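Local coordinates for MymaA.19257.a.B3 (Mycobacterium marinum, PDB 6Q10), which is of unknown function but, as the soluble domain of a probably membrane-bound secreted protein, belongs to the LytR_C (LytR cell envelope-related transcriptional attenuator) family, at residues A[72-78]-A[112-118]; A[92-97]-A[150-155]; A[10-15]-A[99-103]. All blocks are in the same frame, centred on the assembly; numbering follows the deposited sequence. Where two conformers were deposited one is given.

Contact 1 of 3, residues A[72-78]-A[112-118]; sequences LDCQGQI and LVLGTDF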
loop_
_atom_site.group_PDB
_atom_site.type_symbol
_atom_site.label_atom_id
_atom_site.label_comp_id
_atom_site.label_asym_id
_atom_site.label_seq_id
_atom_site.Cartn_x
_atom_site.Cartn_y
_atom_site.Cartn_z
ATOM N N LEU A 72 2.018 -14.517 -7.621
ATOM C CA LEU A 72 2.822 -13.340 -7.921
ATOM C C LEU A 72 4.147 -13.490 -7.177
ATOM O O LEU A 72 4.163 -13.514 -5.950
ATOM C CB LEU A 72 2.038 -12.108 -7.489
ATOM C CG LEU A 72 2.616 -10.703 -7.481
ATOM C CD1 LEU A 72 3.017 -10.297 -8.873
ATOM C CD2 LEU A 72 1.564 -9.759 -6.904
ATOM N N ASP A 73 5.252 -13.645 -7.909
ATOM C CA ASP A 73 6.507 -14.069 -7.290
ATOM C C ASP A 73 7.385 -12.864 -6.940
ATOM O O ASP A 73 8.447 -12.630 -7.517
ATOM C CB ASP A 73 7.229 -15.052 -8.203
ATOM C CG ASP A 73 6.588 -16.430 -8.180
ATOM O OD1 ASP A 73 6.148 -16.861 -7.092
ATOM O OD2 ASP A 73 6.511 -17.077 -9.244
ATOM N N CYS A 74 6.939 -12.129 -5.927
ATOM C CA CYS A 74 7.643 -10.970 -5.384
ATOM C C CYS A 74 6.896 -10.575 -4.115
ATOM O O CYS A 74 6.003 -11.307 -3.667
ATOM C CB CYS A 74 7.704 -9.823 -6.392
ATOM S SG CYS A 74 6.054 -9.291 -6.931
ATOM N N GLN A 75 7.263 -9.437 -3.517
ATOM C CA GLN A 75 6.537 -8.974 -2.330
ATOM C C GLN A 75 5.083 -8.675 -2.652
ATOM O O GLN A 75 4.192 -8.970 -1.847
ATOM C CB GLN A 75 7.152 -7.703 -1.747
ATOM C CG GLN A 75 8.524 -7.900 -1.178
ATOM C CD GLN A 75 8.560 -8.729 0.097
ATOM O OE1 GLN A 75 7.923 -8.399 1.087
ATOM N NE2 GLN A 75 9.335 -9.811 0.069
ATOM N N GLY A 76 4.820 -8.027 -3.781
ATOM C CA GLY A 76 3.451 -7.732 -4.157
ATOM C C GLY A 76 3.360 -6.472 -4.987
ATOM O O GLY A 76 4.339 -5.981 -5.512
ATOM N N GLN A 77 2.136 -5.963 -5.116
ATOM C CA GLN A 77 1.865 -4.804 -5.963
ATOM C C GLN A 77 0.902 -3.883 -5.246
ATOM O O GLN A 77 0.119 -4.327 -4.406
ATOM C CB GLN A 77 1.225 -5.194 -7.314
ATOM C CG GLN A 77 2.089 -6.105 -8.102
ATOM C CD GLN A 77 1.412 -6.632 -9.345
ATOM O OE1 GLN A 77 0.176 -6.654 -9.450
ATOM N NE2 GLN A 77 2.232 -7.070 -10.305
ATOM N N ILE A 78 0.960 -2.597 -5.573
ATOM C CA ILE A 78 -0.086 -1.660 -5.188
ATOM C C ILE A 78 -0.675 -1.110 -6.474
ATOM O O ILE A 78 0.056 -0.539 -7.293
ATOM C CB ILE A 78 0.444 -0.535 -4.293
ATOM C CG1 ILE A 78 1.045 -1.125 -3.019
ATOM C CG2 ILE A 78 -0.699 0.436 -3.911
ATOM C CD1 ILE A 78 1.800 -0.082 -2.167
ATOM N N LEU A 112 -3.903 -3.579 -2.532
ATOM C CA LEU A 112 -2.624 -4.086 -2.043
ATOM C C LEU A 112 -2.619 -5.578 -2.338
ATOM O O LEU A 112 -3.432 -6.326 -1.785
ATOM C CB LEU A 112 -2.456 -3.823 -0.549
ATOM C CG LEU A 112 -1.254 -4.530 0.062
ATOM C CD1 LEU A 112 0.076 -4.082 -0.582
ATOM C CD2 LEU A 112 -1.275 -4.241 1.576
ATOM N N VAL A 113 -1.770 -5.997 -3.283
ATOM C CA VAL A 113 -1.735 -7.367 -3.770
ATOM C C VAL A 113 -0.547 -8.066 -3.132
ATOM O O VAL A 113 0.598 -7.640 -3.325
ATOM C CB VAL A 113 -1.632 -7.406 -5.299
ATOM C CG1 VAL A 113 -1.808 -8.863 -5.790
ATOM C CG2 VAL A 113 -2.708 -6.495 -5.897
ATOM N N LEU A 114 -0.811 -9.104 -2.354
ATOM C CA LEU A 114 0.240 -9.809 -1.622
ATOM C C LEU A 114 0.832 -10.872 -2.523
ATOM O O LEU A 114 0.123 -11.776 -2.969
ATOM C CB LEU A 114 -0.317 -10.467 -0.366
ATOM C CG LEU A 114 -1.088 -9.436 0.468
ATOM C CD1 LEU A 114 -1.561 -10.186 1.718
ATOM C CD2 LEU A 114 -0.265 -8.212 0.822
ATOM N N GLY A 115 2.142 -10.786 -2.761
ATOM C CA GLY A 115 2.832 -11.824 -3.482
ATOM C C GLY A 115 3.361 -12.919 -2.559
ATOM O O GLY A 115 3.231 -12.876 -1.334
ATOM N N THR A 116 3.960 -13.930 -3.190
ATOM C CA THR A 116 4.415 -15.109 -2.448
ATOM C C THR A 116 5.416 -14.745 -1.371
ATOM O O THR A 116 5.538 -15.458 -0.368
ATOM C CB THR A 116 5.048 -16.133 -3.388
ATOM O OG1 THR A 116 6.161 -15.528 -4.068
ATOM C CG2 THR A 116 4.041 -16.628 -4.394
ATOM N N ASP A 117 6.139 -13.644 -1.561
ATOM C CA ASP A 117 7.226 -13.263 -0.674
ATOM C C ASP A 117 6.800 -12.333 0.451
ATOM O O ASP A 117 7.606 -12.066 1.351
ATOM C CB ASP A 117 8.317 -12.573 -1.470
ATOM C CG ASP A 117 8.839 -13.428 -2.608
ATOM O OD1 ASP A 117 8.526 -14.647 -2.678
ATOM O OD2 ASP A 117 9.582 -12.883 -3.445
ATOM N N PHE A 118 5.588 -11.796 0.399
ATOM C CA PHE A 118 5.119 -10.931 1.469
ATOM C C PHE A 118 5.116 -11.680 2.794
ATOM O O PHE A 118 4.690 -12.837 2.868
ATOM C CB PHE A 118 3.709 -10.422 1.165
ATOM C CG PHE A 118 3.292 -9.291 2.043
ATOM C CD1 PHE A 118 2.669 -9.536 3.256
ATOM C CD2 PHE A 118 3.549 -7.985 1.663
ATOM C CE1 PHE A 118 2.301 -8.479 4.076
ATOM C CE2 PHE A 118 3.178 -6.927 2.484
ATOM C CZ PHE A 118 2.551 -7.198 3.693
HETATM O O HOH W 1 10.740 -10.685 -2.695
#

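Contact 2 of 3, residues A[92-97]-A[150-155]; sequences WLVAPC and IHASSC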
loop_
_atom_site.group_PDB
_atom_site.type_symbol
_atom_site.label_atom_id
_atom_site.label_comp_id
_atom_site.label_asym_id
_atom_site.label_seq_id
_atom_site.Cartn_x
_atom_site.Cartn_y
_atom_site.Cartn_z
ATOM N N TRP A 92 1.979 2.376 0.586
ATOM C CA TRP A 92 3.376 2.102 0.258
ATOM C C TRP A 92 4.314 2.310 1.441
ATOM O O TRP A 92 5.401 1.733 1.474
ATOM C CB TRP A 92 3.762 2.999 -0.938
ATOM C CG TRP A 92 5.000 2.645 -1.689
ATOM C CD1 TRP A 92 5.457 1.404 -2.010
ATOM C CD2 TRP A 92 5.926 3.583 -2.243
ATOM N NE1 TRP A 92 6.622 1.519 -2.753
ATOM C CE2 TRP A 92 6.936 2.850 -2.885
ATOM C CE3 TRP A 92 6.007 4.977 -2.223
ATOM C CZ2 TRP A 92 8.014 3.478 -3.528
ATOM C CZ3 TRP A 92 7.074 5.592 -2.871
ATOM C CH2 TRP A 92 8.046 4.838 -3.510
ATOM N N LEU A 93 3.915 3.140 2.413
ATOM C CA LEU A 93 4.698 3.288 3.633
ATOM C C LEU A 93 4.864 1.964 4.361
ATOM O O LEU A 93 5.931 1.680 4.913
ATOM C CB LEU A 93 4.007 4.287 4.563
ATOM C CG LEU A 93 4.003 5.710 4.041
ATOM C CD1 LEU A 93 3.046 6.524 4.922
ATOM C CD2 LEU A 93 5.414 6.330 4.071
ATOM N N VAL A 94 3.793 1.159 4.419
ATOM C CA VAL A 94 3.826 -0.071 5.197
ATOM C C VAL A 94 4.041 -1.296 4.312
ATOM O O VAL A 94 4.281 -2.389 4.842
ATOM C CB VAL A 94 2.563 -0.212 6.071
ATOM C CG1 VAL A 94 2.569 0.895 7.157
ATOM C CG2 VAL A 94 1.273 -0.126 5.229
ATOM N N ALA A 95 4.007 -1.137 2.991
ATOM C CA ALA A 95 4.387 -2.202 2.052
ATOM C C ALA A 95 5.415 -1.642 1.074
ATOM O O ALA A 95 5.171 -1.553 -0.134
ATOM C CB ALA A 95 3.156 -2.725 1.315
ATOM N N PRO A 96 6.579 -1.221 1.571
ATOM C CA PRO A 96 7.474 -0.406 0.738
ATOM C C PRO A 96 8.167 -1.160 -0.374
ATOM O O PRO A 96 8.777 -0.505 -1.242
ATOM C CB PRO A 96 8.497 0.130 1.757
ATOM C CG PRO A 96 8.510 -0.925 2.864
ATOM C CD PRO A 96 7.045 -1.335 2.960
ATOM N N CYS A 97 8.157 -2.496 -0.371
ATOM C CA CYS A 97 8.908 -3.227 -1.385
ATOM C C CYS A 97 7.994 -3.820 -2.444
ATOM O O CYS A 97 8.403 -4.711 -3.191
ATOM C CB CYS A 97 9.796 -4.276 -0.722
ATOM S SG CYS A 97 11.051 -3.417 0.330
ATOM N N ILE A 150 12.427 6.745 3.849
ATOM C CA ILE A 150 11.858 5.404 3.855
ATOM C C ILE A 150 11.997 4.774 2.481
ATOM O O ILE A 150 12.489 3.647 2.335
ATOM C CB ILE A 150 10.394 5.467 4.317
ATOM C CG1 ILE A 150 10.364 5.860 5.788
ATOM C CG2 ILE A 150 9.666 4.132 4.088
ATOM C CD1 ILE A 150 9.026 6.408 6.262
ATOM N N HIS A 151 11.596 5.499 1.454
ATOM C CA HIS A 151 11.578 4.910 0.124
ATOM C C HIS A 151 12.948 4.894 -0.533
ATOM O O HIS A 151 13.203 4.031 -1.383
ATOM C CB HIS A 151 10.538 5.634 -0.721
ATOM C CG HIS A 151 9.171 5.455 -0.175
ATOM N ND1 HIS A 151 8.638 4.208 0.050
ATOM C CD2 HIS A 151 8.252 6.346 0.255
ATOM C CE1 HIS A 151 7.432 4.338 0.567
ATOM N NE2 HIS A 151 7.169 5.626 0.698
ATOM N N ALA A 152 13.859 5.775 -0.135
ATOM C CA ALA A 152 15.168 5.742 -0.761
ATOM C C ALA A 152 16.044 4.653 -0.206
ATOM O O ALA A 152 17.070 4.334 -0.818
ATOM C CB ALA A 152 15.890 7.068 -0.555
ATOM N N SER A 153 15.707 4.122 0.968
ATOM C CA SER A 153 16.620 3.261 1.706
ATOM C C SER A 153 16.136 1.826 1.788
ATOM O O SER A 153 16.837 0.989 2.364
ATOM C CB SER A 153 16.843 3.795 3.125
ATOM O OG SER A 153 15.651 3.763 3.891
ATOM N N SER A 154 14.978 1.525 1.223
ATOM C CA SER A 154 14.344 0.226 1.389
ATOM C C SER A 154 14.673 -0.735 0.258
ATOM O O SER A 154 15.050 -0.331 -0.847
ATOM C CB SER A 154 12.829 0.401 1.489
ATOM O OG SER A 154 12.536 0.957 2.766
ATOM N N CYS A 155 14.509 -2.024 0.566
ATOM C CA CYS A 155 14.390 -3.117 -0.412
ATOM C C CYS A 155 15.684 -3.485 -1.100
ATOM O O CYS A 155 16.760 -3.304 -0.545
ATOM C CB CYS A 155 13.378 -2.794 -1.510
ATOM S SG CYS A 155 11.876 -2.022 -0.939
ATOM O OXT CYS A 155 15.609 -3.960 -2.251
HETATM O O HOH W 2 10.009 1.867 -0.904
#

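Contact 3 of 3, residues A[10-15]-A[99-103]; sequences LGERVS and ELFND. With EDO (1,2-ethanediol), chain B.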
loop_
_atom_site.group_PDB
_atom_site.type_symbol
_atom_site.label_atom_id
_atom_site.label_comp_id
_atom_site.label_asym_id
_atom_site.label_seq_id
_atom_site.Cartn_x
_atom_site.Cartn_y
_atom_site.Cartn_z
ATOM N N LEU A 10 -1.412 -4.588 -16.376
ATOM C CA LEU A 10 -1.553 -3.976 -15.056
ATOM C C LEU A 10 -1.511 -2.455 -15.105
ATOM O O LEU A 10 -1.600 -1.801 -14.061
ATOM C CB LEU A 10 -0.445 -4.477 -14.128
ATOM C CG LEU A 10 -0.364 -5.977 -13.876
ATOM C CD1 LEU A 10 1.072 -6.379 -13.699
ATOM C CD2 LEU A 10 -1.156 -6.311 -12.640
ATOM N N GLY A 11 -1.340 -1.880 -16.281
ATOM C CA GLY A 11 -1.246 -0.448 -16.397
ATOM C C GLY A 11 0.188 0.029 -16.324
ATOM O O GLY A 11 1.123 -0.701 -16.662
ATOM N N GLU A 12 0.369 1.260 -15.885
ATOM C CA GLU A 12 1.661 1.923 -15.989
ATOM C C GLU A 12 2.441 1.721 -14.697
ATOM O O GLU A 12 1.918 1.977 -13.616
ATOM C CB GLU A 12 1.446 3.411 -16.285
ATOM C CG GLU A 12 2.602 4.333 -15.896
ATOM C CD GLU A 12 2.203 5.805 -15.907
ATOM O OE1 GLU A 12 1.064 6.125 -15.492
ATOM O OE2 GLU A 12 3.027 6.642 -16.334
ATOM N N ARG A 13 3.674 1.227 -14.809
ATOM C CA ARG A 13 4.547 1.137 -13.639
ATOM C C ARG A 13 4.913 2.544 -13.178
ATOM O O ARG A 13 5.374 3.369 -13.974
ATOM C CB ARG A 13 5.801 0.328 -14.001
ATOM C CG ARG A 13 6.824 0.178 -12.861
ATOM C CD ARG A 13 6.371 -0.804 -11.775
ATOM N NE ARG A 13 7.466 -1.067 -10.837
ATOM C CZ ARG A 13 8.418 -1.969 -11.031
ATOM N NH1 ARG A 13 8.427 -2.696 -12.145
ATOM N NH2 ARG A 13 9.370 -2.138 -10.114
ATOM N N VAL A 14 4.683 2.839 -11.895
ATOM C CA VAL A 14 4.961 4.162 -11.348
ATOM C C VAL A 14 6.298 4.091 -10.617
ATOM O O VAL A 14 6.534 3.154 -9.850
ATOM C CB VAL A 14 3.822 4.623 -10.433
ATOM C CG1 VAL A 14 4.201 5.891 -9.721
ATOM C CG2 VAL A 14 2.552 4.834 -11.274
ATOM N N SER A 15 7.180 5.056 -10.870
ATOM C CA SER A 15 8.523 5.014 -10.304
ATOM C C SER A 15 8.528 5.388 -8.825
ATOM O O SER A 15 7.645 6.104 -8.332
ATOM C CB SER A 15 9.475 5.961 -11.058
ATOM O OG SER A 15 9.080 7.308 -10.859
ATOM N N GLU A 99 5.597 -3.304 -5.958
ATOM C CA GLU A 99 5.655 -2.589 -7.228
ATOM C C GLU A 99 4.373 -1.786 -7.393
ATOM O O GLU A 99 3.279 -2.280 -7.097
ATOM C CB GLU A 99 5.818 -3.563 -8.401
ATOM C CG GLU A 99 7.062 -4.401 -8.264
ATOM C CD GLU A 99 7.495 -4.983 -9.583
ATOM O OE1 GLU A 99 6.653 -5.058 -10.501
ATOM O OE2 GLU A 99 8.687 -5.347 -9.701
ATOM N N LEU A 100 4.510 -0.552 -7.884
ATOM C CA LEU A 100 3.385 0.378 -8.040
ATOM C C LEU A 100 2.876 0.381 -9.475
ATOM O O LEU A 100 3.659 0.602 -10.401
ATOM C CB LEU A 100 3.833 1.802 -7.684
ATOM C CG LEU A 100 4.475 1.982 -6.314
ATOM C CD1 LEU A 100 5.094 3.373 -6.209
ATOM C CD2 LEU A 100 3.437 1.755 -5.246
ATOM N N PHE A 101 1.546 0.239 -9.645
ATOM C CA PHE A 101 0.917 0.280 -10.963
ATOM C C PHE A 101 -0.289 1.203 -10.950
ATOM O O PHE A 101 -1.195 1.020 -10.138
ATOM C CB PHE A 101 0.482 -1.126 -11.396
ATOM C CG PHE A 101 1.644 -1.998 -11.773
ATOM C CD1 PHE A 101 2.188 -1.951 -13.046
ATOM C CD2 PHE A 101 2.227 -2.817 -10.813
ATOM C CE1 PHE A 101 3.267 -2.748 -13.374
ATOM C CE2 PHE A 101 3.306 -3.625 -11.153
ATOM C CZ PHE A 101 3.829 -3.561 -12.419
ATOM N N ASN A 102 -0.330 2.138 -11.901
ATOM C CA ASN A 102 -1.535 2.926 -12.148
ATOM C C ASN A 102 -2.308 2.223 -13.254
ATOM O O ASN A 102 -1.881 2.222 -14.415
ATOM C CB ASN A 102 -1.177 4.358 -12.536
ATOM C CG ASN A 102 -2.402 5.237 -12.722
ATOM O OD1 ASN A 102 -3.432 4.775 -13.187
ATOM N ND2 ASN A 102 -2.285 6.520 -12.358
ATOM N N ASP A 103 -3.413 1.585 -12.893
ATOM C CA ASP A 103 -4.148 0.763 -13.844
ATOM C C ASP A 103 -5.297 1.517 -14.487
ATOM O O ASP A 103 -6.088 0.919 -15.207
ATOM C CB ASP A 103 -4.621 -0.541 -13.184
ATOM C CG ASP A 103 -5.711 -0.339 -12.130
ATOM O OD1 ASP A 103 -6.134 0.809 -11.842
ATOM O OD2 ASP A 103 -6.157 -1.372 -11.591
HETATM C C1 EDO B . 8.014 1.292 -7.986
HETATM O O1 EDO B . 6.945 0.702 -8.754
HETATM C C2 EDO B . 8.528 0.331 -6.923
HETATM O O2 EDO B . 8.953 -0.894 -7.529
#

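Contact 1 of 3, residues A[72-78]-A[112-118]
Gln77 and Val113 exchange two backbone hydrogen bonds, Gln77 N to Val113 O at 2.9 Å and Val113 N to Gln77 O at 2.8 Å. Beyond this pair the carbonyls of Leu72, Cys74 and Gln75 take up three amides. Gly115 N binds Gln75 O, Thr116 N meets Leu72 O almost head-on (2.8 Å), and Asp117 N comes to Cys74 O from above the carbonyl plane. Gly115 brings its CA to 3.2 Å from Cys74 O.

Polar side chains close the outer end. Gln75 bends at chi2 (-70°), which turns its amide back over the Asp117 backbone, and a water links NE2 of Gln75 to OD2 of Asp117. OG1 of Thr116 donates to Asp117 OD1 from above the carboxylate plane, at 2.9 Å.

CD2 of Leu72 meets CG1 of Val113 at 3.7 Å, the chains crossing at about a right angle, while on the other face, packed by helices 43-54 and 85-94, Ile78 CG1 touches Leu112 CD1 (4.0 Å). The whole is an antiparallel pairing of two inner strands in the mixed sheet of this alpha/beta domain, continued by a type I turn from Gly115 to Phe118.

Contact 2 of 3, residues A[92-97]-A[150-155]
Cys97 and Cys155 are joined by a disulfide, their SG atoms 2.1 Å apart. Its chi3 of -98° gives the bridge a left-handed twist. The bond ties the C-terminal residue, which carries the terminal carboxylate, to the loop between helix 85-94 and strand 99-102.

Deeper in, Trp92 and His151 stack face to face. The six-membered ring of the indole and the imidazole are almost parallel, with planes 8° apart and centroids separated by 3.5 Å. The side chains come from opposite directions, Trp92 reaching out with CG anti to its backbone N (chi1 -164°). On the other face of the imidazole lies CG2 of Ile150, from the preceding position of the same helix. This is helix-to-helix packing beside the sheet: the last turn of helix 144-153 is laid against the end of helix 85-94, with helix 16-20 also covering Trp92 and helix 125-132 flanking Leu93 and Ile150.

Leu93 packs beside the stack: its CD2 touches Ile150 CD1 at 4.2 Å and comes obliquely to the imidazole, 3.9 Å from NE2 of His151.

Polar links run through water and within the C-terminal segment. One water donates to Pro96 O (2.7 Å) and lies 2.9 Å from ND1 of His151, in the plane of the imidazole at its edge, bridging the segments where no direct hydrogen bond does. Ser154 OG donates to Ile150 O at 2.7 Å, fastening the chain to the helix end just before it turns to Cys155.

Contact 3 of 3, residues A[10-15]-A[99-103]
Strand 12-14 pairs with strand 99-102 at the margin of the sheet, an antiparallel surface contact with the short strands at 133° to each other. Glu12 and Asn102 exchange both backbone hydrogen bonds, and Val14 N donates to Leu100 O at 2.9 Å.

The Phe101 ring lies between two CH-pi partners: CB of Leu10 over one face, 4.1 Å from the centroid, and CD of Arg13 over the opposite face. Arg13 leaves its strand with CG pointing away from its own amide (chi1 179°) and bends at chi2, passing the ring to lay its guanidinium on the Glu99 carboxylate, the planes 23° apart. The salt bridge, Arg13 NH2 to Glu99 OE2 at 3.3 Å, rests on charge, since the oxygen lies well out of the guanidinium plane.

A 1,2-ethanediol, probably from the crystallisation liquor, extends this polar patch. Its O1 accepts from Arg13 NE (2.8 Å) and Leu100 N and donates to Val14 O (2.7 Å), joining the two backbones; O2 takes a bond from Arg13 NH2. On the face opposite the Phe101 and Arg13 side chains, Val14 and Leu100 pack on Met19 of helix 16-20. This is an edge strand closing one side of a mixed sheet.

How the contacts relate
Contacts 1 and 3 belong to one sheet and meet where strands 76-80 and 99-102 run side by side: Ile78 N lies 2.8 Å from Glu99 O and Ile78 O 2.9 Å from Phe101 N, probable hydrogen bonds. Contact 2 packs against this sheet through helix 85-94, with Ile78 CD1 3.6 Å from Trp92 CA. Trp92 CD1 also reaches Leu100 CD2, in the strand of contact 3, at 3.8 Å. The centres of contacts 2 and 3 are about 16 Å apart, and each lies about 14 Å from that of contact 1. The ethanediol of contact 3 is about 5 Å from the Trp92 side chain, between nearest atoms; no active site has been assigned, and it need not mark one.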